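Local coordinates for protein putative exotoxin (superantigen) (Streptococcus pyogenes, PDB 1TY0) that probably acts as a superantigenic toxin that can use one common surface both to bind the T-cell receptor and to dimerize, and binds zinc, at residues 124-127 / 132-135; 162-167 / 194-199. All coordinates share one frame; numbering follows the deposited sequence.

Interaction 1: 124-127 / 132-135; sequences IDKP and QEFD
Lys126 and Glu133 reach for each other from opposite sides and close a salt bridge between the loop 124-127 and the first turn of helix 131-146. Lys126 NZ lies 2.9 Å from Glu133 OE1 and approaches it from the syn side, 21° out of the carboxylate plane. The lysine gets there by curling: bends at its third and fourth torsions (chi3 72°) turn CE and NZ round to that oxygen. Lys126 CD also lies 3.5 Å from Glu133 OE1. Glu133, by contrast, is stretched out, with chi1 -180° placing CG opposite the backbone N and the chain straight beyond, which carries the carboxylate from the helix to the loop. The negative charge near the N-terminal end of the helix is probably favourable there.

The apolar packing is close: Ile124 CD1 lies 3.6 Å from Phe134 CD2, the isoleucine crossing the phenylalanine side chain at about a right angle and meeting its ring obliquely. Ile124 CG2 lies alongside the carboxylate, 3.8 Å from Glu133 OE2. At Asp125, by contrast, the contact is mediated by water 1 rather than by direct packing, although the contact as a whole is buried. This water donates to Glu133 OE2 at 2.7 Å and accepts from the backbone Asp125 N at 3.1 Å; its bond from Lys126 NZ is weak. Glu133 OE2 has a further partner in Lys137, one turn along the helix, so each carboxylate oxygen faces a lysine.

Phe129 of strand 128-130 packs on both Ile124 and Phe134, and Asn71 and Phe73 of strand 69-74 lie against Lys126 and Glu133. The ion pair therefore sits where the OB-fold domain meets the helix of the beta-grasp domain, the two-domain architecture of staphylococcal and streptococcal superantigens.

Interaction 2: 162-167 / 194-199; sequences IAINGN and KTINMK
Ile196 meets both Ile162 and Ile164 in the beta-grasp domain, where the short strand 195-197 lies beside the end of strand 157-164, a member of the five-stranded mixed sheet. Ile162 and Ile164 face the same way from alternate positions of their strand. All three isoleucines share the first torsion, with CG1 beside the backbone N, and differ at the second: Ile162 and Ile164 turn CD1 back (chi2 -57° and -60°), whereas Ile196 keeps its chain extended (chi2 176°). That extension lets Ile196 CD1 reach Ile162 CG2, 3.7 Å away, while still touching Ile164, which the CG2 branch of Ile196 touches as well.

The polar end is less enclosed. Beyond the strand, Asn165 ND2 lies 3.3 Å from Lys199 O. Inward, Phe129 and Ile131 cover Ile196, and Phe201 and Phe204 pack against Ile162. The side chain of Ile164 is about 7 Å from that of His169, a residue seen to bind zinc in this protein, although no zinc is bound to this chain in the model. The methyl Ile164 CD1 fits between two branches of Ile196, tight against CG2 at 3.4 Å and 3.5 Å from CD1.

In the fold
Along the chain, the loop that follows strand 113-119 enters interaction 1 first; strand 128-130 then leads directly into helix 131-146, so this contact closes a short loop across four residues. Interaction 2 opens later, on strand 157-164, and closes a longer loop through strand 168-173 and helix 183-187. The two lie in series, neither enclosing nor crossing the other, with centres about 12 Å apart. They nevertheless touch: Phe134 packs on Ile162, Ile124 on Met198, and Pro127 O probably accepts a hydrogen bond from Met198 N. Together they join the helix, the main sheet and the two-stranded pairing of 128-130 with 195-197 within the beta-grasp domain.

Interaction 1: 124-127 / 132-135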
ATOM      1  N   ILE A 124       5.988   2.542 -17.675  1.00 18.32           N
ATOM      2  CA  ILE A 124       6.457   1.188 -17.404  1.00 19.37           C
ATOM      3  C   ILE A 124       7.881   1.122 -17.945  1.00 22.12           C
ATOM      4  O   ILE A 124       8.099   1.316 -19.138  1.00 21.50           O
ATOM      5  CB  ILE A 124       5.571   0.145 -18.114  1.00 16.85           C
ATOM      6  CG1 ILE A 124       4.165   0.179 -17.506  1.00 16.53           C
ATOM      7  CG2 ILE A 124       6.181  -1.248 -17.983  1.00 18.69           C
ATOM      8  CD1 ILE A 124       3.196  -0.807 -18.126  1.00 17.36           C
ATOM      9  N   ASP A 125       8.837   0.856 -17.058  1.00 23.96           N
ATOM     10  CA  ASP A 125      10.252   0.802 -17.425  1.00 27.67           C
ATOM     11  C   ASP A 125      10.802  -0.565 -17.830  1.00 27.24           C
ATOM     12  O   ASP A 125      11.922  -0.658 -18.339  1.00 27.31           O
ATOM     13  CB  ASP A 125      11.094   1.367 -16.279  1.00 31.97           C
ATOM     14  CG  ASP A 125      10.928   2.869 -16.121  1.00 36.02           C
ATOM     15  OD1 ASP A 125      10.329   3.505 -17.013  1.00 38.97           O
ATOM     16  OD2 ASP A 125      11.405   3.417 -15.105  1.00 40.34           O
ATOM     17  N   LYS A 126      10.036  -1.626 -17.608  1.00 23.48           N
ATOM     18  CA  LYS A 126      10.508  -2.953 -17.983  1.00 22.31           C
ATOM     19  C   LYS A 126      10.057  -3.313 -19.400  1.00 21.41           C
ATOM     20  O   LYS A 126       8.966  -2.935 -19.830  1.00 23.89           O
ATOM     21  CB  LYS A 126      10.027  -4.002 -16.963  1.00 22.02           C
ATOM     22  CG  LYS A 126       8.559  -3.914 -16.591  1.00 21.26           C
ATOM     23  CD  LYS A 126       8.156  -5.011 -15.595  1.00 17.54           C
ATOM     24  CE  LYS A 126       8.713  -4.764 -14.197  1.00 15.89           C
ATOM     25  NZ  LYS A 126       8.176  -3.517 -13.571  1.00 12.91           N
ATOM     26  N   PRO A 127      10.909  -4.034 -20.153  1.00 19.33           N
ATOM     27  CA  PRO A 127      10.623  -4.453 -21.531  1.00 18.98           C
ATOM     28  C   PRO A 127       9.545  -5.529 -21.637  1.00 18.01           C
ATOM     29  O   PRO A 127       8.925  -5.700 -22.688  1.00 18.61           O
ATOM     30  CB  PRO A 127      11.985  -4.929 -22.030  1.00 21.34           C
ATOM     31  CG  PRO A 127      12.603  -5.499 -20.791  1.00 18.54           C
ATOM     32  CD  PRO A 127      12.271  -4.442 -19.759  1.00 20.72           C
ATOM     33  N   GLN A 132      -1.146  -6.951 -14.937  1.00  9.29           N
ATOM     34  CA  GLN A 132      -1.430  -6.489 -13.584  1.00  8.64           C
ATOM     35  C   GLN A 132      -0.798  -5.115 -13.354  1.00  9.73           C
ATOM     36  O   GLN A 132      -1.432  -4.221 -12.805  1.00  8.28           O
ATOM     37  CB  GLN A 132      -0.892  -7.481 -12.539  1.00 11.05           C
ATOM     38  CG  GLN A 132      -1.077  -6.995 -11.096  1.00  8.45           C
ATOM     39  CD  GLN A 132      -0.727  -8.044 -10.027  1.00  8.37           C
ATOM     40  OE1 GLN A 132      -0.947  -7.819  -8.834  1.00  8.07           O
ATOM     41  NE2 GLN A 132      -0.190  -9.188 -10.451  1.00  7.36           N
ATOM     42  N   GLU A 133       0.448  -4.944 -13.781  1.00  9.94           N
ATOM     43  CA  GLU A 133       1.116  -3.659 -13.592  1.00 12.45           C
ATOM     44  C   GLU A 133       0.430  -2.571 -14.410  1.00 11.41           C
ATOM     45  O   GLU A 133       0.184  -1.465 -13.921  1.00  9.62           O
ATOM     46  CB  GLU A 133       2.590  -3.741 -13.998  1.00  9.56           C
ATOM     47  CG  GLU A 133       3.321  -2.416 -13.810  1.00 12.02           C
ATOM     48  CD  GLU A 133       4.808  -2.501 -14.091  1.00 11.82           C
ATOM     49  OE1 GLU A 133       5.365  -3.623 -14.104  1.00 12.32           O
ATOM     50  OE2 GLU A 133       5.425  -1.432 -14.285  1.00 11.92           O
ATOM     51  N   PHE A 134       0.125  -2.886 -15.661  1.00 12.02           N
ATOM     52  CA  PHE A 134      -0.534  -1.917 -16.529  1.00 10.37           C
ATOM     53  C   PHE A 134      -1.915  -1.561 -15.973  1.00 11.91           C
ATOM     54  O   PHE A 134      -2.286  -0.388 -15.906  1.00 11.29           O
ATOM     55  CB  PHE A 134      -0.672  -2.492 -17.938  1.00 11.55           C
ATOM     56  CG  PHE A 134      -0.981  -1.461 -18.983  1.00 15.91           C
ATOM     57  CD1 PHE A 134      -2.262  -0.938 -19.102  1.00 16.96           C
ATOM     58  CD2 PHE A 134       0.016  -0.998 -19.835  1.00 16.62           C
ATOM     59  CE1 PHE A 134      -2.551   0.035 -20.055  1.00 17.57           C
ATOM     60  CE2 PHE A 134      -0.263  -0.026 -20.792  1.00 18.84           C
ATOM     61  CZ  PHE A 134      -1.550   0.490 -20.899  1.00 17.53           C
ATOM     62  N   ASP A 135      -2.665  -2.582 -15.563  1.00 10.09           N
ATOM     63  CA  ASP A 135      -4.010  -2.397 -15.028  1.00 11.08           C
ATOM     64  C   ASP A 135      -3.995  -1.525 -13.774  1.00 10.29           C
ATOM     65  O   ASP A 135      -4.762  -0.570 -13.656  1.00 11.71           O
ATOM     66  CB  ASP A 135      -4.629  -3.774 -14.737  1.00 10.47           C
ATOM     67  CG  ASP A 135      -6.107  -3.700 -14.390  1.00 12.52           C
ATOM     68  OD1 ASP A 135      -6.779  -2.737 -14.811  1.00 13.57           O
ATOM     69  OD2 ASP A 135      -6.602  -4.627 -13.713  1.00 12.93           O
TER
HETATM   70  O   HOH W   1       7.914  -0.481 -14.403  1.00 25.36           O

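Interaction 2: 162-167 / 194-199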
ATOM      1  N   ILE A 162      -6.222  -3.572 -24.354  1.00 25.55           N
ATOM      2  CA  ILE A 162      -4.828  -3.413 -24.724  1.00 26.09           C
ATOM      3  C   ILE A 162      -4.585  -4.029 -26.091  1.00 25.77           C
ATOM      4  O   ILE A 162      -4.788  -5.229 -26.287  1.00 26.18           O
ATOM      5  CB  ILE A 162      -3.899  -4.088 -23.699  1.00 27.39           C
ATOM      6  CG1 ILE A 162      -4.183  -3.531 -22.304  1.00 29.01           C
ATOM      7  CG2 ILE A 162      -2.443  -3.856 -24.080  1.00 29.05           C
ATOM      8  CD1 ILE A 162      -4.041  -2.033 -22.212  1.00 30.38           C
ATOM      9  N   ALA A 163      -4.154  -3.199 -27.035  1.00 24.90           N
ATOM     10  CA  ALA A 163      -3.883  -3.661 -28.387  1.00 24.38           C
ATOM     11  C   ALA A 163      -2.451  -4.167 -28.516  1.00 24.39           C
ATOM     12  O   ALA A 163      -1.492  -3.424 -28.304  1.00 22.25           O
ATOM     13  CB  ALA A 163      -4.132  -2.536 -29.381  1.00 24.54           C
ATOM     14  N   ILE A 164      -2.324  -5.442 -28.861  1.00 24.52           N
ATOM     15  CA  ILE A 164      -1.030  -6.084 -29.041  1.00 27.38           C
ATOM     16  C   ILE A 164      -0.926  -6.472 -30.514  1.00 28.29           C
ATOM     17  O   ILE A 164      -1.913  -6.899 -31.114  1.00 28.44           O
ATOM     18  CB  ILE A 164      -0.924  -7.365 -28.184  1.00 28.06           C
ATOM     19  CG1 ILE A 164      -1.271  -7.046 -26.728  1.00 29.86           C
ATOM     20  CG2 ILE A 164       0.467  -7.962 -28.303  1.00 28.33           C
ATOM     21  CD1 ILE A 164      -0.376  -6.010 -26.084  1.00 32.82           C
ATOM     22  N   ASN A 165       0.260  -6.320 -31.095  1.00 30.25           N
ATOM     23  CA  ASN A 165       0.456  -6.660 -32.499  1.00 32.44           C
ATOM     24  C   ASN A 165      -0.049  -8.076 -32.762  1.00 33.13           C
ATOM     25  O   ASN A 165       0.346  -9.020 -32.079  1.00 32.82           O
ATOM     26  CB  ASN A 165       1.940  -6.565 -32.878  1.00 34.57           C
ATOM     27  CG  ASN A 165       2.534  -5.192 -32.600  1.00 37.18           C
ATOM     28  OD1 ASN A 165       1.920  -4.161 -32.888  1.00 37.81           O
ATOM     29  ND2 ASN A 165       3.746  -5.174 -32.051  1.00 38.98           N
ATOM     30  N   GLY A 166      -0.926  -8.217 -33.752  1.00 33.58           N
ATOM     31  CA  GLY A 166      -1.464  -9.525 -34.079  1.00 32.74           C
ATOM     32  C   GLY A 166      -2.940  -9.671 -33.760  1.00 33.39           C
ATOM     33  O   GLY A 166      -3.424 -10.781 -33.534  1.00 32.87           O
ATOM     34  N   ASN A 167      -3.655  -8.549 -33.743  1.00 33.38           N
ATOM     35  CA  ASN A 167      -5.088  -8.534 -33.458  1.00 33.89           C
ATOM     36  C   ASN A 167      -5.463  -9.026 -32.067  1.00 34.23           C
ATOM     37  O   ASN A 167      -6.623  -9.360 -31.815  1.00 33.41           O
ATOM     38  CB  ASN A 167      -5.855  -9.359 -34.496  1.00 34.31           C
ATOM     39  CG  ASN A 167      -5.837  -8.728 -35.867  1.00 32.51           C
ATOM     40  OD1 ASN A 167      -6.114  -7.539 -36.020  1.00 32.67           O
ATOM     41  ND2 ASN A 167      -5.522  -9.527 -36.880  1.00 33.16           N
ATOM     42  N   LYS A 194      -0.711 -12.927 -16.788  1.00 12.73           N
ATOM     43  CA  LYS A 194      -0.690 -12.470 -18.178  1.00 12.74           C
ATOM     44  C   LYS A 194       0.396 -11.430 -18.380  1.00 13.67           C
ATOM     45  O   LYS A 194       0.477 -10.438 -17.656  1.00 13.22           O
ATOM     46  CB  LYS A 194      -2.052 -11.912 -18.592  1.00 14.21           C
ATOM     47  CG  LYS A 194      -3.032 -12.987 -19.019  1.00 21.74           C
ATOM     48  CD  LYS A 194      -4.280 -12.392 -19.658  1.00 22.81           C
ATOM     49  CE  LYS A 194      -5.175 -13.490 -20.211  1.00 27.15           C
ATOM     50  NZ  LYS A 194      -6.417 -12.945 -20.827  1.00 28.93           N
ATOM     51  N   THR A 195       1.214 -11.663 -19.397  1.00 14.37           N
ATOM     52  CA  THR A 195       2.350 -10.810 -19.682  1.00 13.17           C
ATOM     53  C   THR A 195       2.383 -10.301 -21.120  1.00 16.51           C
ATOM     54  O   THR A 195       1.926 -10.979 -22.044  1.00 14.20           O
ATOM     55  CB  THR A 195       3.644 -11.601 -19.372  1.00 16.91           C
ATOM     56  OG1 THR A 195       3.681 -11.911 -17.971  1.00 15.30           O
ATOM     57  CG2 THR A 195       4.876 -10.824 -19.759  1.00 14.49           C
ATOM     58  N   ILE A 196       2.935  -9.104 -21.289  1.00 16.20           N
ATOM     59  CA  ILE A 196       3.056  -8.474 -22.598  1.00 17.16           C
ATOM     60  C   ILE A 196       4.469  -7.945 -22.798  1.00 16.62           C
ATOM     61  O   ILE A 196       5.074  -7.409 -21.869  1.00 14.27           O
ATOM     62  CB  ILE A 196       2.109  -7.263 -22.733  1.00 16.61           C
ATOM     63  CG1 ILE A 196       0.656  -7.706 -22.581  1.00 17.83           C
ATOM     64  CG2 ILE A 196       2.326  -6.579 -24.085  1.00 20.56           C
ATOM     65  CD1 ILE A 196      -0.336  -6.547 -22.596  1.00 18.75           C
ATOM     66  N   ASN A 197       4.992  -8.098 -24.012  1.00 17.77           N
ATOM     67  CA  ASN A 197       6.314  -7.572 -24.331  1.00 18.61           C
ATOM     68  C   ASN A 197       6.048  -6.174 -24.879  1.00 18.13           C
ATOM     69  O   ASN A 197       5.265  -6.007 -25.814  1.00 17.71           O
ATOM     70  CB  ASN A 197       7.008  -8.421 -25.401  1.00 21.17           C
ATOM     71  CG  ASN A 197       7.226  -9.853 -24.962  1.00 24.52           C
ATOM     72  OD1 ASN A 197       7.779 -10.112 -23.894  1.00 27.11           O
ATOM     73  ND2 ASN A 197       6.800 -10.797 -25.793  1.00 28.07           N
ATOM     74  N   MET A 198       6.688  -5.166 -24.294  1.00 17.72           N
ATOM     75  CA  MET A 198       6.473  -3.790 -24.724  1.00 16.82           C
ATOM     76  C   MET A 198       6.617  -3.594 -26.231  1.00 16.60           C
ATOM     77  O   MET A 198       5.950  -2.742 -26.817  1.00 15.63           O
ATOM     78  CB  MET A 198       7.434  -2.851 -23.989  1.00 17.57           C
ATOM     79  CG  MET A 198       7.200  -1.374 -24.280  1.00 18.35           C
ATOM     80  SD  MET A 198       5.541  -0.806 -23.834  1.00 20.42           S
ATOM     81  CE  MET A 198       5.773  -0.436 -22.089  1.00 19.27           C
ATOM     82  N   LYS A 199       7.480  -4.383 -26.862  1.00 16.78           N
ATOM     83  CA  LYS A 199       7.693  -4.248 -28.300  1.00 18.49           C
ATOM     84  C   LYS A 199       6.482  -4.692 -29.114  1.00 18.39           C
ATOM     85  O   LYS A 199       6.343  -4.314 -30.280  1.00 17.79           O
ATOM     86  CB  LYS A 199       8.930  -5.037 -28.736  1.00 19.14           C
ATOM     87  CG  LYS A 199       8.839  -6.541 -28.531  1.00 23.43           C
ATOM     88  CD  LYS A 199      10.086  -7.225 -29.080  1.00 25.78           C
ATOM     89  CE  LYS A 199      10.074  -8.724 -28.825  1.00 29.38           C
ATOM     90  NZ  LYS A 199       8.872  -9.390 -29.396  1.00 31.27           N
TER